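PDB 4ONY: extracellular solute-binding protein family 5, which probably captures peptides or related solutes in the periplasm of Brucella melitensis and hands them to an ABC transporter for import. Local coordinates for residues 15-20 and 29-34; 25-28 and 34-37. All coordinates share one frame; numbering follows the deposited sequence.

Contact 1 of 2, residues 15-20 and 29-34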
loop_
_atom_site.group_PDB
_atom_site.type_symbol
_atom_site.label_atom_id
_atom_site.label_comp_id
_atom_site.label_asym_id
_atom_site.label_seq_id
_atom_site.Cartn_x
_atom_site.Cartn_y
_atom_site.Cartn_z
ATOM N N PRO A 15 19.214 7.628 18.165
ATOM C CA PRO A 15 19.086 6.441 19.033
ATOM C C PRO A 15 19.875 5.275 18.452
ATOM O O PRO A 15 20.079 5.227 17.229
ATOM C CB PRO A 15 17.591 6.174 19.032
ATOM C CG PRO A 15 17.099 6.732 17.715
ATOM C CD PRO A 15 17.981 7.905 17.404
ATOM N N ASP A 16 20.320 4.350 19.311
ATOM C CA ASP A 16 21.059 3.188 18.830
ATOM C C ASP A 16 20.177 1.946 18.606
ATOM O O ASP A 16 20.680 0.911 18.191
ATOM C CB ASP A 16 22.260 2.871 19.750
ATOM C CG ASP A 16 21.832 2.292 21.098
ATOM O OD1 ASP A 16 20.627 2.132 21.334
ATOM O OD2 ASP A 16 22.709 2.008 21.931
ATOM N N TYR A 17 18.899 2.044 18.909
ATOM C CA TYR A 17 17.991 0.914 18.960
ATOM C C TYR A 17 16.828 1.105 17.967
ATOM O O TYR A 17 15.881 0.282 17.917
ATOM C CB TYR A 17 17.395 0.782 20.369
ATOM C CG TYR A 17 16.503 1.963 20.767
ATOM C CD1 TYR A 17 17.046 3.148 21.297
ATOM C CD2 TYR A 17 15.145 1.893 20.618
ATOM C CE1 TYR A 17 16.222 4.231 21.663
ATOM C CE2 TYR A 17 14.329 2.958 20.963
ATOM C CZ TYR A 17 14.853 4.136 21.481
ATOM O OH TYR A 17 13.984 5.184 21.801
ATOM N N ALA A 18 16.873 2.175 17.196
ATOM C CA ALA A 18 15.781 2.480 16.280
ATOM C C ALA A 18 16.267 3.352 15.154
ATOM O O ALA A 18 17.262 4.060 15.295
ATOM C CB ALA A 18 14.653 3.198 17.006
ATOM N N LEU A 19 15.567 3.297 14.049
ATOM C CA LEU A 19 15.840 4.163 12.911
ATOM C C LEU A 19 14.510 4.638 12.303
ATOM O O LEU A 19 13.698 3.827 11.862
ATOM C CB LEU A 19 16.709 3.419 11.922
ATOM C CG LEU A 19 17.065 4.126 10.639
ATOM C CD1 LEU A 19 17.823 5.406 10.941
ATOM C CD2 LEU A 19 17.870 3.173 9.785
ATOM N N SER A 20 14.280 5.949 12.334
ATOM C CA SER A 20 13.042 6.536 11.847
ATOM C C SER A 20 13.323 7.442 10.686
ATOM O O SER A 20 14.266 8.250 10.716
ATOM C CB SER A 20 12.346 7.341 12.949
ATOM O OG SER A 20 11.221 8.004 12.425
ATOM N N ALA A 29 14.062 3.289 24.702
ATOM C CA ALA A 29 14.993 2.187 24.494
ATOM C C ALA A 29 14.644 0.964 25.319
ATOM O O ALA A 29 15.021 -0.141 24.936
ATOM C CB ALA A 29 16.413 2.614 24.825
ATOM N N ASP A 30 13.972 1.161 26.471
ATOM C CA ASP A 30 13.674 0.059 27.405
ATOM C C ASP A 30 12.256 -0.527 27.186
ATOM O O ASP A 30 11.738 -1.186 28.058
ATOM C CB ASP A 30 13.910 0.467 28.880
ATOM C CG ASP A 30 13.062 1.724 29.338
ATOM O OD1 ASP A 30 12.505 2.418 28.471
ATOM O OD2 ASP A 30 12.984 2.046 30.566
ATOM N N TYR A 31 11.627 -0.284 26.030
ATOM C CA TYR A 31 10.302 -0.858 25.793
ATOM C C TYR A 31 10.383 -2.394 25.986
ATOM O O TYR A 31 11.393 -3.039 25.624
ATOM C CB TYR A 31 9.784 -0.533 24.357
ATOM C CG TYR A 31 10.541 -1.208 23.217
ATOM C CD1 TYR A 31 11.734 -0.666 22.702
ATOM C CD2 TYR A 31 10.049 -2.349 22.596
ATOM C CE1 TYR A 31 12.400 -1.251 21.626
ATOM C CE2 TYR A 31 10.739 -2.947 21.518
ATOM C CZ TYR A 31 11.925 -2.402 21.055
ATOM O OH TYR A 31 12.635 -2.949 19.983
ATOM N N THR A 32 9.310 -2.989 26.485
ATOM C CA THR A 32 9.313 -4.466 26.653
ATOM C C THR A 32 8.642 -5.225 25.516
ATOM O O THR A 32 8.792 -6.432 25.400
ATOM C CB THR A 32 8.654 -4.836 27.957
ATOM O OG1 THR A 32 7.320 -4.325 27.957
ATOM C CG2 THR A 32 9.493 -4.236 29.144
ATOM N N HIS A 33 7.862 -4.522 24.702
ATOM C CA HIS A 33 7.229 -5.125 23.548
ATOM C C HIS A 33 6.671 -3.991 22.663
ATOM O O HIS A 33 6.544 -2.871 23.148
ATOM C CB HIS A 33 6.122 -6.086 23.964
ATOM C CG HIS A 33 4.962 -5.437 24.638
ATOM N ND1 HIS A 33 3.667 -5.544 24.158
ATOM C CD2 HIS A 33 4.882 -4.688 25.766
ATOM C CE1 HIS A 33 2.846 -4.880 24.959
ATOM N NE2 HIS A 33 3.560 -4.334 25.927
ATOM N N PHE A 34 6.369 -4.292 21.403
ATOM C CA PHE A 34 5.607 -3.356 20.570
ATOM C C PHE A 34 4.238 -3.187 21.236
ATOM O O PHE A 34 3.677 -4.135 21.785
ATOM C CB PHE A 34 5.498 -3.865 19.109
ATOM C CG PHE A 34 6.744 -3.698 18.284
ATOM C CD1 PHE A 34 7.946 -3.303 18.841
ATOM C CD2 PHE A 34 6.731 -4.035 16.925
ATOM C CE1 PHE A 34 9.067 -3.172 18.067
ATOM C CE2 PHE A 34 7.848 -3.905 16.145
ATOM C CZ PHE A 34 9.029 -3.485 16.717
HETATM O O HOH W 1 14.930 -1.859 19.410
#

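Contact 2 of 2, residues 25-28 and 34-37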
loop_
_atom_site.group_PDB
_atom_site.type_symbol
_atom_site.label_atom_id
_atom_site.label_comp_id
_atom_site.label_asym_id
_atom_site.label_seq_id
_atom_site.Cartn_x
_atom_site.Cartn_y
_atom_site.Cartn_z
ATOM N N VAL A 25 10.490 8.708 16.923
ATOM C CA VAL A 25 10.608 7.368 17.502
ATOM C C VAL A 25 9.696 7.293 18.707
ATOM O O VAL A 25 9.960 7.879 19.739
ATOM C CB VAL A 25 12.055 7.077 17.898
ATOM C CG1 VAL A 25 12.185 5.698 18.588
ATOM C CG2 VAL A 25 12.947 7.090 16.643
ATOM N N ALA A 26 8.619 6.534 18.578
ATOM C CA ALA A 26 7.620 6.462 19.617
ATOM C C ALA A 26 8.082 5.701 20.867
ATOM O O ALA A 26 7.656 6.023 21.959
ATOM C CB ALA A 26 6.329 5.824 19.055
ATOM N N LEU A 27 8.925 4.677 20.715
ATOM C CA LEU A 27 9.242 3.807 21.863
ATOM C C LEU A 27 10.561 4.199 22.463
ATOM O O LEU A 27 11.494 4.458 21.741
ATOM C CB LEU A 27 9.303 2.357 21.401
ATOM C CG LEU A 27 8.063 1.780 20.712
ATOM C CD1 LEU A 27 8.248 0.292 20.343
ATOM C CD2 LEU A 27 6.837 1.938 21.601
ATOM N N PRO A 28 10.668 4.206 23.794
ATOM C CA PRO A 28 11.933 4.425 24.434
ATOM C C PRO A 28 12.767 3.166 24.398
ATOM O O PRO A 28 12.252 2.103 24.029
ATOM C CB PRO A 28 11.542 4.794 25.862
ATOM C CG PRO A 28 10.302 4.006 26.085
ATOM C CD PRO A 28 9.622 3.854 24.763
ATOM N N PHE A 34 6.369 -4.292 21.403
ATOM C CA PHE A 34 5.607 -3.356 20.570
ATOM C C PHE A 34 4.238 -3.187 21.236
ATOM O O PHE A 34 3.677 -4.135 21.785
ATOM C CB PHE A 34 5.498 -3.865 19.109
ATOM C CG PHE A 34 6.744 -3.698 18.284
ATOM C CD1 PHE A 34 7.946 -3.303 18.841
ATOM C CD2 PHE A 34 6.731 -4.035 16.925
ATOM C CE1 PHE A 34 9.067 -3.172 18.067
ATOM C CE2 PHE A 34 7.848 -3.905 16.145
ATOM C CZ PHE A 34 9.029 -3.485 16.717
ATOM N N PRO A 35 3.693 -1.958 21.207
ATOM C CA PRO A 35 2.542 -1.657 22.006
ATOM C C PRO A 35 1.235 -2.325 21.523
ATOM O O PRO A 35 0.238 -2.347 22.286
ATOM C CB PRO A 35 2.457 -0.123 21.947
ATOM C CG PRO A 35 3.079 0.232 20.673
ATOM C CD PRO A 35 4.184 -0.771 20.492
ATOM N N TYR A 36 1.246 -2.964 20.368
ATOM C CA TYR A 36 0.066 -3.659 19.868
ATOM C C TYR A 36 0.081 -5.212 19.978
ATOM O O TYR A 36 -0.738 -5.889 19.323
ATOM C CB TYR A 36 -0.191 -3.258 18.420
ATOM C CG TYR A 36 0.957 -3.457 17.435
ATOM C CD1 TYR A 36 1.955 -2.499 17.312
ATOM C CD2 TYR A 36 1.052 -4.611 16.659
ATOM C CE1 TYR A 36 2.993 -2.656 16.401
ATOM C CE2 TYR A 36 2.085 -4.780 15.762
ATOM C CZ TYR A 36 3.047 -3.809 15.632
ATOM O OH TYR A 36 4.054 -3.901 14.732
ATOM N N THR A 37 0.982 -5.755 20.796
ATOM C CA THR A 37 0.991 -7.149 21.096
ATOM C C THR A 37 0.572 -7.422 22.532
ATOM O O THR A 37 0.669 -6.571 23.419
ATOM C CB THR A 37 2.399 -7.773 20.926
ATOM O OG1 THR A 37 3.272 -7.376 22.015
ATOM C CG2 THR A 37 2.995 -7.432 19.577
#

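Contact 1 of 2, residues 15-20 and 29-34
The ring of Y17 lies under the backbone of A29, with CA of A29 3.5 Å from the ring centroid and 10° off the ring normal. This is a CH-pi contact over the face: CA of A29 sits above the middle of the ring, with its methyl group displaced toward CD1 and CE1, where CB of A29 is 3.6 Å from CE1 of Y17. At the hydroxyl-bearing end of the same ring, CZ of Y17 comes within 3.4 Å of the backbone N of A29. The first torsion of Y17 sets CG between its own backbone N and carbonyl carbon (chi1 65°), which swings the ring out from the chain toward the 29-34 segment. A second, lighter apolar contact joins the two tyrosines: CE1 of Y31 stands 4.3 Å from CD2 of Y17, and the Y31 ring presents its edge there.

The setting is the antiparallel sheet of a family 5 solute-binding protein. Strand 18-20, which Y17 immediately precedes, pairs with strand 97-108, and the irregular chain that follows folds back past it. Y99 of strand 97-108 touches the Y17 side chain and meets Y31 edge-to-face, thus linking both aromatic residues to the sheet.

Polar links are indirect. One water bridges the segments, donating to the carbonyl O of Y17 at 2.8 Å and hydrogen-bonded to OH of Y31 at 2.6 Å; it lies near the plane of the Y31 ring, at its edge. The phenol OH of Y17 is hydrogen-bonded to the carbonyl O of L27, two residues before A29.

Contact 2 of 2, residues 25-28 and 34-37
Neither backbone is helix or strand: the CA atoms of L27 and F34 come no closer than 8.1 Å, and side chains span the distance. Residues 34-37 form a type I beta turn, closed by a hydrogen bond from N of T37 to O of F34 (3.3 Å), in the long connection between strand 18-20 and strand 46-52 of this solute-binding fold. L27 supplies the whole approach from the 25-28 side, and its two methyl groups divide the work. CD1 reaches the aromatic ring of F34, 3.9 Å from CD1 of that residue, coming in obliquely; the two side chains cross at about a right angle. CD2 touches CD of P35, where the two side chains reach toward each other. CG of L27 is anti to its own carbonyl carbon (chi1 -57°) and one methyl continues anti to CA, which carries the branched end across to F34 and P35. The CB of F34 heads away from L27, but the ring comes back nearer and is buried, where it also meets the ring of Y99 with the planes at about 60°. Y99 serves the other side of the contact too, because its OH is hydrogen-bonded to the backbone N of L27. The packing is wholly apolar across the segments, and on the proline side it ends with CD2 of L27 4.0 Å from CD of P35.

In the fold
From the N terminus the chain passes Y17, enters strand 18-20 and then runs without helix or strand toward strand 46-52. Contact 1 closes a loop when residues 29-34 return to residues 15-20. Contact 2 starts inside that loop at residues 25-28 and ends at residues 34-37, at and just past its far end, so the two overlap and cross with F34 in common. Their centres are 8 Å apart. Besides the Y17-L27 hydrogen bond, S20 of contact 1 packs on V25 of contact 2, a few residues after strand 18-20 ends. Y99 of strand 97-108 touches residues of both contacts, tying the irregular connection to the antiparallel sheet that holds strand 18-20.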